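Local coordinates for protein cysteine protease S273R (African swine fever virus pig/Kenya/KEN-50/1950, PDB 6LJ9) that is a SUMO-1-type cysteine protease that probably matures the viral pp220 and pp62 polyproteins into core-shell proteins and dampens host innate immune responses, at residues L88-T96 with N109-F117. Numbering follows the deposited sequence.
Sequences LTNFNIDET and NCPFSMMDF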
loop_
_atom_site.group_PDB
_atom_site.type_symbol
_atom_site.label_atom_id
_atom_site.label_comp_id
_atom_site.label_asym_id
_atom_site.label_seq_id
_atom_site.Cartn_x
_atom_site.Cartn_y
_atom_site.Cartn_z
ATOM N N LEU B 88 3.093 24.939 13.654
ATOM C CA LEU B 88 2.080 23.895 13.624
ATOM C C LEU B 88 1.624 23.548 15.034
ATOM O O LEU B 88 2.426 23.508 15.972
ATOM C CB LEU B 88 2.630 22.647 12.928
ATOM C CG LEU B 88 2.248 22.441 11.464
ATOM C CD1 LEU B 88 2.481 23.705 10.650
ATOM C CD2 LEU B 88 3.025 21.276 10.871
ATOM N N THR B 89 0.329 23.300 15.178
ATOM C CA THR B 89 -0.247 22.855 16.436
ATOM C C THR B 89 -0.466 21.345 16.401
ATOM O O THR B 89 -0.298 20.688 15.371
ATOM C CB THR B 89 -1.566 23.584 16.720
ATOM O OG1 THR B 89 -2.532 23.234 15.721
ATOM C CG2 THR B 89 -1.354 25.091 16.702
ATOM N N ASN B 90 -0.840 20.794 17.558
ATOM C CA ASN B 90 -1.152 19.371 17.625
ATOM C C ASN B 90 -2.370 19.025 16.781
ATOM O O ASN B 90 -2.498 17.888 16.313
ATOM C CB ASN B 90 -1.373 18.948 19.078
ATOM C CG ASN B 90 -2.074 20.016 19.898
ATOM O OD1 ASN B 90 -2.541 21.021 19.361
ATOM N ND2 ASN B 90 -2.149 19.803 21.207
ATOM N N PHE B 91 -3.272 19.987 16.574
ATOM C CA PHE B 91 -4.444 19.727 15.745
ATOM C C PHE B 91 -4.074 19.669 14.268
ATOM O O PHE B 91 -4.608 18.839 13.523
ATOM C CB PHE B 91 -5.511 20.793 15.990
ATOM C CG PHE B 91 -5.952 20.893 17.421
ATOM C CD1 PHE B 91 -6.760 19.916 17.980
ATOM C CD2 PHE B 91 -5.565 21.967 18.205
ATOM C CE1 PHE B 91 -7.169 20.006 19.297
ATOM C CE2 PHE B 91 -5.972 22.063 19.523
ATOM C CZ PHE B 91 -6.775 21.081 20.070
ATOM N N ASN B 92 -3.165 20.543 13.828
ATOM C CA ASN B 92 -2.732 20.517 12.434
ATOM C C ASN B 92 -2.048 19.199 12.098
ATOM O O ASN B 92 -2.209 18.668 10.991
ATOM C CB ASN B 92 -1.790 21.688 12.150
ATOM C CG ASN B 92 -2.360 23.018 12.597
ATOM O OD1 ASN B 92 -1.763 23.715 13.418
ATOM N ND2 ASN B 92 -3.518 23.378 12.058
ATOM N N ILE B 93 -1.287 18.651 13.044
ATOM C CA ILE B 93 -0.545 17.421 12.793
ATOM C C ILE B 93 -1.453 16.203 12.910
ATOM O O ILE B 93 -1.360 15.269 12.107
ATOM C CB ILE B 93 0.655 17.335 13.751
ATOM C CG1 ILE B 93 1.605 18.510 13.510
ATOM C CG2 ILE B 93 1.376 16.008 13.590
ATOM C CD1 ILE B 93 2.710 18.628 14.533
ATOM N N ASP B 94 -2.343 16.193 13.906
ATOM C CA ASP B 94 -3.231 15.050 14.094
ATOM C C ASP B 94 -4.167 14.884 12.903
ATOM O O ASP B 94 -4.342 13.776 12.384
ATOM C CB ASP B 94 -4.033 15.217 15.385
ATOM C CG ASP B 94 -4.751 13.946 15.793
ATOM O OD1 ASP B 94 -4.076 12.911 15.969
ATOM O OD2 ASP B 94 -5.990 13.985 15.947
ATOM N N GLU B 95 -4.772 15.984 12.454
ATOM C CA GLU B 95 -5.706 15.926 11.338
ATOM C C GLU B 95 -5.011 15.656 10.009
ATOM O O GLU B 95 -5.663 15.194 9.068
ATOM C CB GLU B 95 -6.504 17.228 11.271
ATOM C CG GLU B 95 -7.342 17.481 12.515
ATOM C CD GLU B 95 -7.839 18.909 12.605
ATOM O OE1 GLU B 95 -7.706 19.649 11.609
ATOM O OE2 GLU B 95 -8.358 19.293 13.675
ATOM N N THR B 96 -3.708 15.928 9.911
ATOM C CA THR B 96 -2.971 15.597 8.696
ATOM C C THR B 96 -2.645 14.108 8.641
ATOM O O THR B 96 -2.837 13.461 7.604
ATOM C CB THR B 96 -1.690 16.432 8.610
ATOM O OG1 THR B 96 -2.028 17.815 8.445
ATOM C CG2 THR B 96 -0.832 15.981 7.435
ATOM N N ASN B 109 -1.377 5.841 12.348
ATOM C CA ASN B 109 -1.181 7.193 12.847
ATOM C C ASN B 109 -1.428 7.206 14.352
ATOM O O ASN B 109 -2.463 6.724 14.819
ATOM C CB ASN B 109 -2.110 8.172 12.132
ATOM C CG ASN B 109 -3.557 7.733 12.169
ATOM O OD1 ASN B 109 -3.920 6.706 11.596
ATOM N ND2 ASN B 109 -4.396 8.508 12.847
ATOM N N CYS B 110 -0.473 7.742 15.104
ATOM C CA CYS B 110 -0.568 7.697 16.554
ATOM C C CYS B 110 -1.718 8.584 17.029
ATOM O O CYS B 110 -1.998 9.618 16.411
ATOM C CB CYS B 110 0.749 8.151 17.187
ATOM S SG CYS B 110 1.223 9.840 16.790
ATOM N N PRO B 111 -2.421 8.207 18.109
ATOM C CA PRO B 111 -3.559 9.022 18.565
ATOM C C PRO B 111 -3.147 10.388 19.093
ATOM O O PRO B 111 -1.959 10.718 19.152
ATOM C CB PRO B 111 -4.191 8.163 19.669
ATOM C CG PRO B 111 -3.743 6.779 19.388
ATOM C CD PRO B 111 -2.360 6.912 18.805
ATOM N N PHE B 112 -4.139 11.188 19.493
ATOM C CA PHE B 112 -3.864 12.556 19.917
ATOM C C PHE B 112 -3.242 12.602 21.308
ATOM O O PHE B 112 -2.411 13.475 21.584
ATOM C CB PHE B 112 -5.153 13.382 19.879
ATOM C CG PHE B 112 -4.947 14.860 20.093
ATOM C CD1 PHE B 112 -4.948 15.398 21.370
ATOM C CD2 PHE B 112 -4.776 15.712 19.014
ATOM C CE1 PHE B 112 -4.764 16.756 21.568
ATOM C CE2 PHE B 112 -4.592 17.071 19.205
ATOM C CZ PHE B 112 -4.587 17.592 20.484
ATOM N N SER B 113 -3.621 11.676 22.191
ATOM C CA SER B 113 -3.127 11.720 23.564
ATOM C C SER B 113 -1.668 11.285 23.641
ATOM O O SER B 113 -0.855 11.921 24.322
ATOM C CB SER B 113 -3.998 10.842 24.462
ATOM O OG SER B 113 -3.610 10.958 25.820
ATOM N N MET B 114 -1.316 10.202 22.948
ATOM C CA MET B 114 0.054 9.706 22.958
ATOM C C MET B 114 0.900 10.404 21.902
ATOM O O MET B 114 1.837 9.808 21.358
ATOM C CB MET B 114 0.091 8.195 22.726
ATOM C CG MET B 114 -0.478 7.360 23.854
ATOM S SD MET B 114 -0.018 5.627 23.668
ATOM C CE MET B 114 -0.384 5.375 21.933
ATOM N N MET B 115 0.587 11.663 21.606
ATOM C CA MET B 115 1.278 12.373 20.535
ATOM C C MET B 115 2.525 13.095 21.043
ATOM O O MET B 115 3.639 12.801 20.601
ATOM C CB MET B 115 0.325 13.362 19.857
ATOM C CG MET B 115 0.877 13.940 18.569
ATOM S SD MET B 115 -0.043 15.375 17.999
ATOM C CE MET B 115 -1.675 14.664 17.886
ATOM N N ASP B 116 2.352 14.037 21.977
ATOM C CA ASP B 116 3.433 14.920 22.424
ATOM C C ASP B 116 3.575 14.821 23.945
ATOM O O ASP B 116 3.331 15.793 24.662
ATOM C CB ASP B 116 3.168 16.367 22.000
ATOM C CG ASP B 116 2.580 16.475 20.611
ATOM O OD1 ASP B 116 3.081 15.792 19.699
ATOM O OD2 ASP B 116 1.615 17.247 20.431
ATOM N N PHE B 117 3.992 13.657 24.439
ATOM C CA PHE B 117 4.129 13.490 25.879
ATOM C C PHE B 117 5.202 12.463 26.208
ATOM O O PHE B 117 5.243 11.382 25.613
ATOM C CB PHE B 117 2.798 13.082 26.519
ATOM C CG PHE B 117 1.881 14.239 26.786
ATOM C CD1 PHE B 117 2.108 15.081 27.861
ATOM C CD2 PHE B 117 0.797 14.491 25.961
ATOM C CE1 PHE B 117 1.273 16.150 28.113
ATOM C CE2 PHE B 117 -0.045 15.560 26.207
ATOM C CZ PHE B 117 0.195 16.391 27.286
HETATM O O HOH W 1 -3.287 11.025 13.915
#
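Phe112 lays its ring against the first turn of the helix that begins at Asn90. Its CZ lies 3.4 Å from Asn90 ND2, with the amide and ring planes 37° apart. The same CZ meets Phe91 CE1 at 3.7 Å. The two phenyl rings lie at 27° to each other but are offset, with little overlap. Asp94 comes to the edge of the Phe112 ring, its CG 3.7 Å from CD2, and its carboxylate stands almost upright to the ring plane at 82°. Met115 also reaches Asp94. Its chain bends at the end and sets CE 3.5 Å from Asp94 CB.

No direct hydrogen bond joins the two segments; a water bridges them. It lies 2.9 Å from Asp94 OD1 and within hydrogen-bonding distance of Cys110 O, though its two protons may be shared with further acceptors, and it accepts from Asn109 ND2 at 3.0 Å. The type I turn from Phe112 to Met115 presents both side chains to the helix. A capping box of Thr89 and Asn92 starts that helix; Thr89 N donates to Asn92 OD1 at 2.8 Å.

The contact thus joins the start of helix 90-103 to the loop after edge strand 107-109. The Cys110-Cys155 disulfide ties this loop to strand 152-158, on which Ile93 also packs.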